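Local atomic coordinates of putative beta-lactamase-inhibitor-like PepSY-like domain-containing protein (PDB entry 3ELG), a protein that is of unknown function but is probably periplasmic and adopts a fold like that of the beta-lactamase inhibitor protein BLIP. Residues A[19-24]-A[47-52]; A[23-28]-A[53-58]; A[106-109]-A[113-116]. One frame throughout, in Å; residues are numbered along the deposited sequence.

Contact 1: A[19-24]-A[47-52]; sequences EMIGKH and VKLADG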
# COMPACT_ATOMS: atom_id res chain seq x y z
N GLU A 19 10.69 4.27 -8.51
CA GLU A 19 11.43 5.13 -7.57
C GLU A 19 10.99 4.83 -6.13
O GLU A 19 11.83 4.74 -5.20
CB GLU A 19 11.23 6.61 -7.90
CG GLU A 19 11.88 7.06 -9.22
CD GLU A 19 13.42 7.10 -9.21
OE1 GLU A 19 14.07 6.87 -8.16
OE2 GLU A 19 13.98 7.37 -10.30
N MSE A 20 9.68 4.65 -5.96
CA MSE A 20 9.11 4.39 -4.65
C MSE A 20 9.71 3.11 -4.08
O MSE A 20 10.11 3.05 -2.91
CB MSE A 20 7.57 4.34 -4.69
CG MSE A 20 6.86 4.13 -3.34
SE MSE A 20 6.99 2.31 -2.61
CE MSE A 20 5.12 2.12 -2.14
N ILE A 21 9.82 2.08 -4.92
CA ILE A 21 10.31 0.77 -4.50
C ILE A 21 11.78 0.87 -4.17
O ILE A 21 12.28 0.28 -3.20
CB ILE A 21 10.08 -0.29 -5.56
CG1 ILE A 21 8.58 -0.53 -5.72
CG2 ILE A 21 10.78 -1.58 -5.17
CD1 ILE A 21 8.16 -1.20 -7.01
N GLY A 22 12.50 1.61 -5.00
CA GLY A 22 13.94 1.78 -4.80
C GLY A 22 14.29 2.56 -3.54
O GLY A 22 15.31 2.32 -2.90
N LYS A 23 13.43 3.49 -3.16
CA LYS A 23 13.68 4.37 -2.04
C LYS A 23 13.31 3.68 -0.74
O LYS A 23 14.06 3.72 0.25
CB LYS A 23 12.92 5.71 -2.21
CG LYS A 23 13.06 6.65 -1.05
CD LYS A 23 12.45 8.01 -1.38
CE LYS A 23 12.65 9.01 -0.25
NZ LYS A 23 11.98 10.33 -0.54
N HIS A 24 12.15 3.03 -0.74
CA HIS A 24 11.53 2.60 0.49
C HIS A 24 11.62 1.11 0.81
O HIS A 24 11.36 0.72 1.96
CB HIS A 24 10.09 3.03 0.53
CG HIS A 24 9.91 4.50 0.58
ND1 HIS A 24 10.26 5.24 1.70
CD2 HIS A 24 9.50 5.38 -0.35
CE1 HIS A 24 10.05 6.52 1.44
NE2 HIS A 24 9.57 6.63 0.21
N VAL A 47 2.30 -5.36 -7.49
CA VAL A 47 3.70 -5.78 -7.46
C VAL A 47 4.01 -6.65 -6.28
O VAL A 47 3.73 -6.30 -5.17
CB VAL A 47 4.61 -4.52 -7.41
CG1 VAL A 47 6.08 -4.93 -7.41
CG2 VAL A 47 4.27 -3.54 -8.57
N LYS A 48 4.60 -7.81 -6.55
CA LYS A 48 5.11 -8.68 -5.51
C LYS A 48 6.61 -8.47 -5.42
O LYS A 48 7.31 -8.48 -6.46
CB LYS A 48 4.83 -10.15 -5.87
CG LYS A 48 5.31 -11.15 -4.87
CD LYS A 48 4.64 -10.95 -3.55
CE LYS A 48 3.45 -11.85 -3.33
NZ LYS A 48 3.27 -12.09 -1.85
N LEU A 49 7.08 -8.21 -4.20
CA LEU A 49 8.51 -8.14 -3.96
C LEU A 49 9.02 -9.54 -3.56
O LEU A 49 8.24 -10.38 -3.11
CB LEU A 49 8.81 -7.13 -2.87
CG LEU A 49 8.29 -5.74 -3.15
CD1 LEU A 49 8.75 -4.76 -1.96
CD2 LEU A 49 8.69 -5.18 -4.53
N ALA A 50 10.32 -9.76 -3.74
CA ALA A 50 10.90 -11.09 -3.58
C ALA A 50 10.76 -11.59 -2.14
O ALA A 50 10.70 -12.80 -1.89
CB ALA A 50 12.40 -11.12 -4.04
N ASP A 51 10.71 -10.66 -1.20
CA ASP A 51 10.51 -10.96 0.21
C ASP A 51 9.06 -11.15 0.65
O ASP A 51 8.77 -11.40 1.83
CB ASP A 51 11.23 -9.92 1.10
CG ASP A 51 10.55 -8.58 1.15
OD1 ASP A 51 9.55 -8.37 0.43
OD2 ASP A 51 11.06 -7.71 1.91
N GLY A 52 8.16 -11.04 -0.31
CA GLY A 52 6.74 -11.32 -0.06
C GLY A 52 5.87 -10.07 0.09
O GLY A 52 4.65 -10.13 0.08
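Ile21, on helix 15-24, meets Val47 and Leu49 of strand 43-49 in a purely apolar contact. Its two arms part the work: CD1 reaches Val47 CG1 at 4.3 Å, while the branch methyl CG2 lies 4.2 Å from Leu49 CD2. The arms diverge because CG1 stands anti to the carbonyl carbon (chi1 -67°) and CG2 anti to the backbone N. Branched aliphatic residues suit this buried place, since they fill the gap between helix and sheet with no polar atom to satisfy; Val47 and Leu49, two apart on a strand, both face the helix.

No hydrogen bond crosses between the segments; the polar bonds lie in and beside the type I turn from Leu49 to Gly52. Gly52 N closes it on Leu49 O at 2.9 Å, and glycine readily takes the positive phi (102°) at its end. In one of two modelled conformers, Lys48 NZ bonds Gly52 O and forms a salt bridge with Glu54 OE2.

Around the apolar contact, Val30 of strand 30-37 touches all three residues, and strand 54-57 adds Leu55 and Phe57. Met20, further round the helix, touches Trp63 and Ile66, so the helix packs on four consecutive strands, from 30-37 to 63-67.

Contact 2: A[23-28]-A[53-58]; sequences KHFSQT and IELEFN
Phe25, the first residue to leave helical backbone angles after helix 15-24, opens a type I turn that runs to Thr28, and this turn lies against Ile53, just before strand 54-57, and Leu55 within it. The turn is closed by Thr28 N bonding to Phe25 O at 3.1 Å.

The Phe25 ring carries most of the contact. CD1 and CE1 of the ring meet Ile53, whose CD1 lies 3.8 Å from Phe25 CD1 and almost as near to CE1. CD2, CE2 and CZ meet the methyls of Leu55: Leu55 CD1 is 4.1 Å from Phe25 CD2, and Leu55 CD2 is 4.1 Å from both CE2 and CZ of the ring. Both aliphatic chains approach the ring obliquely. Phe25 CG is anti to its carbonyl carbon (chi1 -61°), which directs the ring toward the strand, where both side chains reach it. Ile53 and Leu55, alternate residues of an extended segment, point the same way, and their methyls pack well against the apolar ring carbons.

Gln27 adds a smaller contact from the solvent-exposed turn. Its chain bends at chi2 (-86°), bringing the amide back so that NE2 lies 3.8 Å from Ile53 CD1, the two side chains crossing at about a right angle. A long polar residue fits here, laying its amide nitrogen beside the methyl while the residue stays largely exposed. Met20 of helix 15-24 and Ile66 of strand 63-67 also touch the Phe25 ring.

No hydrogen bond crosses between the segments, although Thr28 OG1 bonds weakly to Asp51 N just outside them. The contact therefore rests on dispersion and on the removal of apolar surface from water, forces with little directional demand; between these segments, shape rather than polar bonding sets the fit.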
# COMPACT_ATOMS: atom_id res chain seq x y z
N LYS A 23 13.43 3.49 -3.16
CA LYS A 23 13.68 4.37 -2.04
C LYS A 23 13.31 3.68 -0.74
O LYS A 23 14.06 3.72 0.25
CB LYS A 23 12.92 5.71 -2.21
CG LYS A 23 13.06 6.65 -1.05
CD LYS A 23 12.45 8.01 -1.38
CE LYS A 23 12.65 9.01 -0.25
NZ LYS A 23 11.98 10.33 -0.54
N HIS A 24 12.15 3.03 -0.74
CA HIS A 24 11.53 2.60 0.49
C HIS A 24 11.62 1.11 0.81
O HIS A 24 11.36 0.72 1.96
CB HIS A 24 10.09 3.03 0.53
CG HIS A 24 9.91 4.50 0.58
ND1 HIS A 24 10.26 5.24 1.70
CD2 HIS A 24 9.50 5.38 -0.35
CE1 HIS A 24 10.05 6.52 1.44
NE2 HIS A 24 9.57 6.63 0.21
N PHE A 25 11.98 0.33 -0.21
CA PHE A 25 12.09 -1.14 -0.15
C PHE A 25 13.39 -1.64 -0.77
O PHE A 25 13.45 -2.64 -1.51
CB PHE A 25 10.82 -1.80 -0.78
CG PHE A 25 9.56 -1.43 -0.06
CD1 PHE A 25 9.21 -2.06 1.11
CD2 PHE A 25 8.78 -0.37 -0.49
CE1 PHE A 25 8.11 -1.70 1.80
CE2 PHE A 25 7.66 0.04 0.22
CZ PHE A 25 7.31 -0.64 1.36
N SER A 26 14.47 -0.94 -0.44
CA SER A 26 15.77 -1.27 -1.02
C SER A 26 16.32 -2.58 -0.46
O SER A 26 17.31 -3.09 -0.96
CB SER A 26 16.79 -0.16 -0.76
OG SER A 26 16.93 0.07 0.63
N GLN A 27 15.71 -3.06 0.61
CA GLN A 27 16.10 -4.37 1.17
C GLN A 27 15.66 -5.54 0.28
O GLN A 27 16.11 -6.66 0.45
CB GLN A 27 15.52 -4.58 2.57
CG GLN A 27 14.07 -5.01 2.59
CD GLN A 27 13.09 -3.85 2.54
OE1 GLN A 27 13.47 -2.71 2.23
NE2 GLN A 27 11.82 -4.12 2.88
N THR A 28 14.81 -5.27 -0.69
CA THR A 28 14.37 -6.33 -1.57
C THR A 28 14.28 -5.84 -3.04
O THR A 28 14.84 -4.80 -3.41
CB THR A 28 13.04 -6.98 -1.00
OG1 THR A 28 12.68 -8.16 -1.76
CG2 THR A 28 11.87 -5.95 -0.94
N ILE A 53 6.51 -8.92 0.29
CA ILE A 53 5.74 -7.68 0.36
C ILE A 53 4.94 -7.45 -0.93
O ILE A 53 5.42 -7.76 -2.01
CB ILE A 53 6.66 -6.46 0.68
CG1 ILE A 53 7.23 -6.58 2.12
CG2 ILE A 53 5.95 -5.11 0.49
CD1 ILE A 53 8.27 -5.51 2.41
N GLU A 54 3.73 -6.87 -0.80
CA GLU A 54 2.87 -6.63 -1.96
C GLU A 54 2.50 -5.16 -1.95
O GLU A 54 2.08 -4.61 -0.91
CB GLU A 54 1.61 -7.51 -1.88
CG GLU A 54 1.95 -8.96 -1.89
CD GLU A 54 0.73 -9.86 -1.75
OE1 GLU A 54 -0.39 -9.34 -1.82
OE2 GLU A 54 0.91 -11.08 -1.55
N LEU A 55 2.69 -4.55 -3.09
CA LEU A 55 2.37 -3.13 -3.32
C LEU A 55 1.42 -3.02 -4.48
O LEU A 55 1.48 -3.79 -5.41
CB LEU A 55 3.67 -2.39 -3.64
CG LEU A 55 4.83 -2.58 -2.68
CD1 LEU A 55 6.11 -1.88 -3.19
CD2 LEU A 55 4.47 -2.09 -1.24
N GLU A 56 0.55 -2.02 -4.42
CA GLU A 56 -0.30 -1.74 -5.55
C GLU A 56 -0.13 -0.28 -5.86
O GLU A 56 0.03 0.54 -4.95
CB GLU A 56 -1.75 -2.07 -5.22
CG GLU A 56 -2.60 -2.17 -6.42
CD GLU A 56 -3.96 -2.69 -6.07
OE1 GLU A 56 -4.52 -2.18 -5.07
OE2 GLU A 56 -4.45 -3.59 -6.78
N PHE A 57 -0.13 0.03 -7.15
CA PHE A 57 0.04 1.38 -7.65
C PHE A 57 -1.03 1.71 -8.69
O PHE A 57 -1.50 0.82 -9.43
CB PHE A 57 1.37 1.58 -8.33
CG PHE A 57 2.55 1.29 -7.45
CD1 PHE A 57 3.09 0.02 -7.39
CD2 PHE A 57 3.16 2.31 -6.72
CE1 PHE A 57 4.17 -0.23 -6.57
CE2 PHE A 57 4.23 2.06 -5.88
CZ PHE A 57 4.76 0.81 -5.81
N ASN A 58 -1.35 2.99 -8.76
CA ASN A 58 -2.27 3.46 -9.83
C ASN A 58 -1.56 3.65 -11.13
O ASN A 58 -0.38 3.33 -11.26
CB ASN A 58 -3.09 4.70 -9.41
CG ASN A 58 -2.27 5.96 -9.30
OD1 ASN A 58 -1.12 6.03 -9.76
ND2 ASN A 58 -2.89 7.02 -8.74

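Contact 3: A[106-109]-A[113-116]; sequences ELTL and LEVD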
# COMPACT_ATOMS: atom_id res chain seq x y z
N GLU A 106 -7.14 3.10 5.18
CA GLU A 106 -7.48 1.92 5.97
C GLU A 106 -6.19 1.29 6.41
O GLU A 106 -5.31 0.94 5.57
CB GLU A 106 -8.23 0.91 5.12
CG GLU A 106 -9.50 1.48 4.47
CD GLU A 106 -10.20 0.49 3.51
OE1 GLU A 106 -9.62 -0.57 3.16
OE2 GLU A 106 -11.34 0.78 3.13
N LEU A 107 -6.00 1.27 7.72
CA LEU A 107 -4.82 0.65 8.31
C LEU A 107 -5.16 -0.67 8.94
O LEU A 107 -6.03 -0.77 9.76
CB LEU A 107 -4.20 1.53 9.36
CG LEU A 107 -3.43 2.79 8.89
CD1 LEU A 107 -4.23 3.83 8.14
CD2 LEU A 107 -2.67 3.40 10.04
N THR A 108 -4.43 -1.71 8.54
CA THR A 108 -4.67 -3.05 9.05
C THR A 108 -3.58 -3.46 10.02
O THR A 108 -2.38 -3.35 9.76
CB THR A 108 -4.78 -4.11 7.95
OG1 THR A 108 -5.73 -3.69 6.98
CG2 THR A 108 -5.24 -5.44 8.56
N LEU A 109 -4.03 -3.88 11.19
CA LEU A 109 -3.09 -4.26 12.25
C LEU A 109 -2.72 -5.74 12.11
O LEU A 109 -3.35 -6.51 11.37
CB LEU A 109 -3.66 -4.01 13.66
CG LEU A 109 -4.21 -2.58 13.84
CD1 LEU A 109 -4.71 -2.33 15.28
CD2 LEU A 109 -3.13 -1.54 13.47
N LEU A 113 -7.37 -6.41 12.64
CA LEU A 113 -8.26 -5.25 12.83
C LEU A 113 -7.96 -4.26 11.72
O LEU A 113 -6.79 -4.00 11.45
CB LEU A 113 -8.00 -4.60 14.17
CG LEU A 113 -9.16 -4.14 15.03
CD1 LEU A 113 -10.19 -5.29 15.20
CD2 LEU A 113 -8.61 -3.60 16.36
N GLU A 114 -9.01 -3.68 11.12
CA GLU A 114 -8.84 -2.59 10.15
C GLU A 114 -9.37 -1.31 10.74
O GLU A 114 -10.45 -1.28 11.28
CB GLU A 114 -9.55 -2.89 8.86
CG GLU A 114 -9.29 -1.84 7.77
CD GLU A 114 -10.17 -2.01 6.54
OE1 GLU A 114 -10.07 -3.08 5.90
OE2 GLU A 114 -10.93 -1.08 6.21
N VAL A 115 -8.51 -0.31 10.75
CA VAL A 115 -8.87 0.99 11.29
C VAL A 115 -9.03 1.97 10.14
O VAL A 115 -8.08 2.22 9.38
CB VAL A 115 -7.80 1.50 12.32
CG1 VAL A 115 -8.37 2.69 13.08
CG2 VAL A 115 -7.36 0.38 13.29
N ASP A 116 -10.24 2.51 10.02
CA ASP A 116 -10.63 3.39 8.89
C ASP A 116 -10.67 4.85 9.26
O ASP A 116 -11.24 5.24 10.29
CB ASP A 116 -11.98 2.98 8.28
CG ASP A 116 -11.97 1.61 7.65
OD1 ASP A 116 -10.88 1.02 7.39
OD2 ASP A 116 -13.11 1.15 7.39
O HOH W 1 -7.49 -5.32 5.87
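The carboxylates of Glu106 and Glu114 lie one over the other, their planes 23° apart, with Glu114 OE2 above one face of the Glu106 group, 3.2 Å from Glu106 CD. Asp116 comes to the same face nearer the chain, its OD1 3.3 Å from Glu106 CG. These acids share a face of the beta hairpin formed by strands 104-109 and 114-117, within the BLIP-like sheet. Crowding of like charges, such as Glu106 OE1 and Glu114 OE2 at 3.4 Å, would be expected to favour protonation of part of the group. Ser127 OG hydrogen-bonds Asp116 OD2 and, weakly, Glu114 OE2; Asp128 OXT near Glu114 OE1 adds to the negative charge.

The backbones hold the strands antiparallel. Leu107 and Val115 are a hydrogen-bonded pair, Leu107 N reaching Val115 O at 2.8 Å and Val115 N reaching Leu107 O at 2.7 Å, the latter nearly straight (177°). Next to the turn, Leu109 N gives a further bond to Leu113 O at 2.8 Å.

Leu107 and Val115 occupy the opposite face, where their aliphatic side chains suit burial against Met86 of helix 80-89. Leu109 CD1 also reaches Val115 CG2, at 4.3 Å, and its side chain touches Met86.

On the acidic face Thr108, in a non-hydrogen-bonded pair with Glu114, has a hydroxyl suited to solvent: a water lies 2.6 Å from Thr108 OG1 and donates a weak bond to Glu114 OE1.

How the contacts relate
Contacts 1 and 2 belong to one buried assembly: their centres are 3 Å apart, both start from helix 15-24 and its end, and they reach neighbouring strands, 43-49 and 54-57. Both are chiefly apolar, with no hydrogen bond between their segments; contact 2 adds the amide of an exposed glutamine in the turn after the helix. Contact 3, its centre about 22 Å from that of contact 1 and 19 Å from that of contact 2, lies across the chain's centre and touches neither. It joins adjacent strands of the same sheet, so main-chain hydrogen bonds dominate. Partly buried, it has one apolar face beneath helix 80-89; the other carries three acids and Thr108, with a water at one place.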